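Local structure of uncharacterized protein (Mycobacterium tuberculosis, 6Y56) at residues A[56-61]-A[190-195]; A[162-167]-A[200-205]. The protein is the nucleotidyltransferase toxin MenT4, an AbiEii-family member of a toxin-antitoxin system that probably acts by modifying nucleic acid, perhaps tRNA acceptor stems. One frame throughout, in Å; residues are numbered along the deposited sequence.

Contact 1. Residues A[56-61]-A[190-195]; sequences KCRLGN and ASRTID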
loop_
_atom_site.group_PDB
_atom_site.type_symbol
_atom_site.label_atom_id
_atom_site.label_comp_id
_atom_site.label_asym_id
_atom_site.label_seq_id
_atom_site.Cartn_x
_atom_site.Cartn_y
_atom_site.Cartn_z
ATOM N N LYS A 56 5.977 6.494 2.610
ATOM C CA LYS A 56 5.989 7.955 2.713
ATOM C C LYS A 56 5.871 8.423 4.155
ATOM O O LYS A 56 6.495 9.422 4.539
ATOM C CB LYS A 56 4.832 8.576 1.925
ATOM C CG LYS A 56 4.815 8.263 0.445
ATOM C CD LYS A 56 6.104 8.678 -0.233
ATOM C CE LYS A 56 6.002 8.484 -1.743
ATOM N NZ LYS A 56 7.227 8.965 -2.453
ATOM N N CYS A 57 5.054 7.746 4.955
ATOM C CA CYS A 57 4.573 8.320 6.197
ATOM C C CYS A 57 4.975 7.526 7.428
ATOM O O CYS A 57 4.741 7.998 8.547
ATOM C CB CYS A 57 3.043 8.451 6.134
ATOM S SG CYS A 57 2.506 9.703 4.924
ATOM N N ARG A 58 5.578 6.352 7.264
ATOM C CA ARG A 58 6.019 5.589 8.422
ATOM C C ARG A 58 7.482 5.186 8.355
ATOM O O ARG A 58 8.174 5.267 9.374
ATOM C CB ARG A 58 5.132 4.355 8.586
ATOM C CG ARG A 58 3.662 4.713 8.824
ATOM C CD ARG A 58 2.877 3.541 9.358
ATOM N NE ARG A 58 1.439 3.789 9.356
ATOM C CZ ARG A 58 0.766 4.425 10.303
ATOM N NH1 ARG A 58 1.405 4.910 11.371
ATOM N NH2 ARG A 58 -0.556 4.576 10.177
ATOM N N LEU A 59 7.979 4.762 7.196
ATOM C CA LEU A 59 9.339 4.239 7.102
ATOM C C LEU A 59 10.340 5.220 6.512
ATOM O O LEU A 59 11.486 5.269 6.974
ATOM C CB LEU A 59 9.362 2.942 6.279
ATOM C CG LEU A 59 8.480 1.804 6.793
ATOM C CD1 LEU A 59 8.640 0.586 5.895
ATOM C CD2 LEU A 59 8.803 1.428 8.240
ATOM N N GLY A 60 9.964 5.967 5.482
ATOM C CA GLY A 60 10.931 6.798 4.787
ATOM C C GLY A 60 12.085 5.960 4.276
ATOM O O GLY A 60 11.901 4.904 3.666
ATOM N N ASN A 61 13.301 6.454 4.516
ATOM C CA ASN A 61 14.563 5.838 4.018
ATOM C C ASN A 61 14.801 4.428 4.573
ATOM O O ASN A 61 15.624 3.712 3.978
ATOM C CB ASN A 61 15.763 6.751 4.277
ATOM C CG ASN A 61 16.036 6.959 5.751
ATOM O OD1 ASN A 61 17.172 6.830 6.196
ATOM N ND2 ASN A 61 15.008 7.280 6.518
ATOM N N ALA A 190 6.732 -6.801 11.178
ATOM C CA ALA A 190 7.207 -7.748 12.178
ATOM C C ALA A 190 8.237 -7.146 13.120
ATOM O O ALA A 190 8.480 -7.715 14.191
ATOM C CB ALA A 190 7.788 -8.978 11.487
ATOM N N SER A 191 8.855 -6.031 12.743
ATOM C CA SER A 191 9.822 -5.343 13.590
ATOM C C SER A 191 9.195 -4.233 14.420
ATOM O O SER A 191 9.903 -3.588 15.200
ATOM C CB SER A 191 10.954 -4.758 12.738
ATOM O OG SER A 191 10.508 -3.595 12.069
ATOM N N ARG A 192 7.899 -3.992 14.272
ATOM C CA ARG A 192 7.200 -2.910 14.947
ATOM C C ARG A 192 6.184 -3.485 15.923
ATOM O O ARG A 192 5.920 -4.691 15.943
ATOM C CB ARG A 192 6.518 -2.001 13.915
ATOM C CG ARG A 192 7.524 -1.302 12.993
ATOM C CD ARG A 192 6.877 -0.695 11.748
ATOM N NE ARG A 192 5.916 0.347 12.083
ATOM C CZ ARG A 192 6.230 1.624 12.267
ATOM N NH1 ARG A 192 7.488 2.028 12.141
ATOM N NH2 ARG A 192 5.281 2.493 12.579
ATOM N N THR A 193 5.625 -2.610 16.757
ATOM C CA THR A 193 4.558 -3.036 17.653
ATOM C C THR A 193 3.360 -3.478 16.828
ATOM O O THR A 193 2.983 -2.813 15.862
ATOM C CB THR A 193 4.162 -1.882 18.574
ATOM O OG1 THR A 193 5.223 -1.636 19.502
ATOM C CG2 THR A 193 2.899 -2.227 19.347
ATOM N N ILE A 194 2.782 -4.621 17.193
ATOM C CA ILE A 194 1.620 -5.181 16.509
ATOM C C ILE A 194 0.523 -5.366 17.539
ATOM O O ILE A 194 0.746 -5.991 18.579
ATOM C CB ILE A 194 1.936 -6.530 15.837
ATOM C CG1 ILE A 194 2.996 -6.354 14.747
ATOM C CG2 ILE A 194 0.665 -7.160 15.241
ATOM C CD1 ILE A 194 3.322 -7.649 14.008
ATOM N N ASP A 195 -0.653 -4.817 17.255
ATOM C CA ASP A 195 -1.842 -5.034 18.080
ATOM C C ASP A 195 -2.437 -6.354 17.606
ATOM O O ASP A 195 -3.275 -6.398 16.706
ATOM C CB ASP A 195 -2.822 -3.887 17.890
ATOM C CG ASP A 195 -4.028 -3.973 18.805
ATOM O OD1 ASP A 195 -4.243 -5.025 19.449
ATOM O OD2 ASP A 195 -4.774 -2.976 18.856
HETATM O O HOH W 1 4.220 5.474 12.124
#

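Contact 2. Residues A[162-167]-A[200-205]; sequences AEAEAC and RRLWVL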
loop_
_atom_site.group_PDB
_atom_site.type_symbol
_atom_site.label_atom_id
_atom_site.label_comp_id
_atom_site.label_asym_id
_atom_site.label_seq_id
_atom_site.Cartn_x
_atom_site.Cartn_y
_atom_site.Cartn_z
ATOM N N ALA A 162 -4.794 3.191 9.159
ATOM C CA ALA A 162 -4.249 2.821 10.455
ATOM C C ALA A 162 -3.293 1.655 10.290
ATOM O O ALA A 162 -3.486 0.779 9.436
ATOM C CB ALA A 162 -5.377 2.414 11.399
ATOM N N GLU A 163 -2.251 1.636 11.123
ATOM C CA GLU A 163 -1.199 0.643 10.961
ATOM C C GLU A 163 -1.718 -0.786 11.123
ATOM O O GLU A 163 -1.295 -1.681 10.388
ATOM C CB GLU A 163 -0.040 0.929 11.912
ATOM C CG GLU A 163 1.136 0.038 11.626
ATOM C CD GLU A 163 2.398 0.456 12.342
ATOM O OE1 GLU A 163 2.508 1.640 12.730
ATOM O OE2 GLU A 163 3.287 -0.410 12.487
ATOM N N ALA A 164 -2.623 -1.024 12.075
ATOM C CA ALA A 164 -3.175 -2.370 12.240
ATOM C C ALA A 164 -3.940 -2.799 10.998
ATOM O O ALA A 164 -3.908 -3.975 10.609
ATOM C CB ALA A 164 -4.108 -2.412 13.447
ATOM N N GLU A 165 -4.656 -1.858 10.371
ATOM C CA GLU A 165 -5.408 -2.174 9.165
ATOM C C GLU A 165 -4.482 -2.383 7.970
ATOM O O GLU A 165 -4.741 -3.245 7.130
ATOM C CB GLU A 165 -6.452 -1.090 8.898
ATOM C CG GLU A 165 -7.380 -1.421 7.748
ATOM C CD GLU A 165 -8.698 -0.691 7.823
ATOM O OE1 GLU A 165 -8.800 0.318 8.559
ATOM O OE2 GLU A 165 -9.643 -1.122 7.137
ATOM N N ALA A 166 -3.406 -1.600 7.869
ATOM C CA ALA A 166 -2.448 -1.819 6.789
ATOM C C ALA A 166 -1.836 -3.210 6.880
ATOM O O ALA A 166 -1.675 -3.903 5.864
ATOM C CB ALA A 166 -1.347 -0.756 6.850
ATOM N N CYS A 167 -1.511 -3.647 8.100
ATOM C CA CYS A 167 -0.951 -4.977 8.278
ATOM C C CYS A 167 -1.979 -6.047 7.911
ATOM O O CYS A 167 -1.661 -7.000 7.186
ATOM C CB CYS A 167 -0.467 -5.125 9.717
ATOM S SG CYS A 167 0.463 -6.629 10.020
ATOM N N ARG A 200 -5.410 -9.673 13.794
ATOM C CA ARG A 200 -5.973 -10.972 13.445
ATOM C C ARG A 200 -7.452 -10.858 13.105
ATOM O O ARG A 200 -7.921 -11.458 12.126
ATOM C CB ARG A 200 -5.757 -11.935 14.609
ATOM C CG ARG A 200 -6.324 -13.334 14.403
ATOM C CD ARG A 200 -5.971 -14.268 15.567
ATOM N NE ARG A 200 -6.438 -13.728 16.836
ATOM C CZ ARG A 200 -5.687 -13.539 17.916
ATOM N NH1 ARG A 200 -4.406 -13.876 17.944
ATOM N NH2 ARG A 200 -6.244 -13.023 18.999
ATOM N N ARG A 201 -8.205 -10.100 13.908
ATOM C CA ARG A 201 -9.626 -9.892 13.647
ATOM C C ARG A 201 -9.837 -9.210 12.306
ATOM O O ARG A 201 -10.638 -9.670 11.481
ATOM C CB ARG A 201 -10.249 -9.087 14.794
ATOM C CG ARG A 201 -11.689 -8.621 14.572
ATOM C CD ARG A 201 -12.638 -9.777 14.324
ATOM N NE ARG A 201 -12.660 -10.743 15.421
ATOM C CZ ARG A 201 -13.607 -10.804 16.355
ATOM N NH1 ARG A 201 -13.549 -11.745 17.291
ATOM N NH2 ARG A 201 -14.611 -9.937 16.351
ATOM N N LEU A 202 -9.102 -8.130 12.057
ATOM C CA LEU A 202 -9.242 -7.409 10.798
ATOM C C LEU A 202 -8.849 -8.281 9.615
ATOM O O LEU A 202 -9.476 -8.198 8.555
ATOM C CB LEU A 202 -8.394 -6.139 10.823
ATOM C CG LEU A 202 -8.951 -4.985 11.641
ATOM C CD1 LEU A 202 -7.899 -3.894 11.735
ATOM C CD2 LEU A 202 -10.208 -4.465 10.976
ATOM N N TRP A 203 -7.803 -9.104 9.766
ATOM C CA TRP A 203 -7.386 -10.008 8.694
ATOM C C TRP A 203 -8.533 -10.922 8.280
ATOM O O TRP A 203 -8.856 -11.042 7.093
ATOM C CB TRP A 203 -6.180 -10.829 9.160
ATOM C CG TRP A 203 -5.726 -11.901 8.218
ATOM C CD1 TRP A 203 -5.351 -11.751 6.917
ATOM C CD2 TRP A 203 -5.583 -13.289 8.521
ATOM N NE1 TRP A 203 -4.969 -12.964 6.397
ATOM C CE2 TRP A 203 -5.108 -13.928 7.359
ATOM C CE3 TRP A 203 -5.812 -14.055 9.663
ATOM C CZ2 TRP A 203 -4.853 -15.302 7.304
ATOM C CZ3 TRP A 203 -5.559 -15.408 9.614
ATOM C CH2 TRP A 203 -5.085 -16.020 8.437
ATOM N N VAL A 204 -9.183 -11.555 9.254
ATOM C CA VAL A 204 -10.290 -12.450 8.935
ATOM C C VAL A 204 -11.410 -11.695 8.234
ATOM O O VAL A 204 -11.987 -12.181 7.255
ATOM C CB VAL A 204 -10.789 -13.169 10.203
ATOM C CG1 VAL A 204 -12.053 -13.988 9.903
ATOM C CG2 VAL A 204 -9.695 -14.050 10.756
ATOM N N LEU A 205 -11.745 -10.498 8.729
ATOM C CA LEU A 205 -12.835 -9.724 8.138
ATOM C C LEU A 205 -12.478 -9.244 6.738
ATOM O O LEU A 205 -13.345 -9.202 5.854
ATOM C CB LEU A 205 -13.202 -8.542 9.039
ATOM C CG LEU A 205 -13.687 -8.923 10.439
ATOM C CD1 LEU A 205 -13.876 -7.702 11.320
ATOM C CD2 LEU A 205 -14.978 -9.731 10.403
#

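Contact 1. Residues A[56-61]-A[190-195]
R58 and L59 meet R192 where the C-terminal turn of helix 50-59, in the nucleotidyltransferase fold, faces the loop joining helices 180-189 and 196-212. That helix closes with a wider pi-type turn and is left at G60, which has positive phi. The packed part is thin and mostly carbon against guanidinium: L59 CD2 lies 4.2 Å from R192 NH1, and R58 CD lies 4.2 Å from R192 NH2, both approaching obliquely. R58 runs extended from CG to NE and R192 bends at its third torsion (chi3 63°); the two side chains cross at about a right angle, with their guanidinium planes 53° apart.

On the looser side no direct hydrogen bond links the segments, and R58 NH1 stays 4.7 Å from R192 NH2. Acidic partners probably offset the like charges: E138 forms a salt bridge with R58 NH2, and E163 forms one with R192 NE. V161 O also accepts from R58 NH2. A single water bridges the two guanidinium groups, sitting in the plane of the R58 guanidinium at its edge; it accepts from R58 NH1 at 3.0 Å and, weakly, from R192 NH2 at 3.2 Å.

Contact 2. Residues A[162-167]-A[200-205]
The backbones of E165 and L202 come within 6.7 Å, CA to CA, where the first turn of helix 163-174 packs on helix 196-212 in the helical part of this nucleotidyltransferase. A162 holds the N-cap position of the first helix, and its carbonyl starts the regular pattern: A166 N donates to A162 O at 2.8 Å. The next bond runs from C167 N to E163 O. The second segment is helical throughout, with V204 N bonded to R200 O and L205 N to R201 O. No hydrogen bond passes between 162-167 and 200-205 themselves.

One side chain carries the contact. L202 points at the other helix from its CA, and with CG set anti to its carbonyl carbon (chi1 -76°) it delivers a single methyl, CD1, to the backbone between A164 and E165. That methyl is 4.0 Å from E165 CA and 4.1 Å from E165 N. It is also 4.1 Å from A164 O, so it meets peptide atoms as much as side chain. A164 adds a lighter apolar touch, CB to L202 CD1 at 4.4 Å. L135 and, from helix 281-292, L291 also pack against L202.

Of the E165 side chain it is CB that comes near, 4.2 Å from L202 CD1. The extended chain (chi1 -174°) carries the carboxylate onward to three donors: OE1 accepts from L135 N, and OE2 takes both A134 N and a salt bridge from K206 NZ, one residue beyond 200-205 on the same helix.

Both contacts involve helix 196-212 or the loop leading into it, but they differ in depth and chemistry. Contact 2 is a buried helix-helix touch of a leucine methyl on backbone and alanine, with no hydrogen bond between the segments; a polar tie between the helices, E165 to K206, lies just beyond. Contact 1 is only partly buried, with two charged side chains and a water, and it joins the end of helix 50-59 to that loop. The start of helix 163-174 ties them together: the E163 carboxylate that holds R192 sits on its first turn, taking no part in the packing of contact 2, and its OE1 forms a long, weak ion pair with R58 NH1.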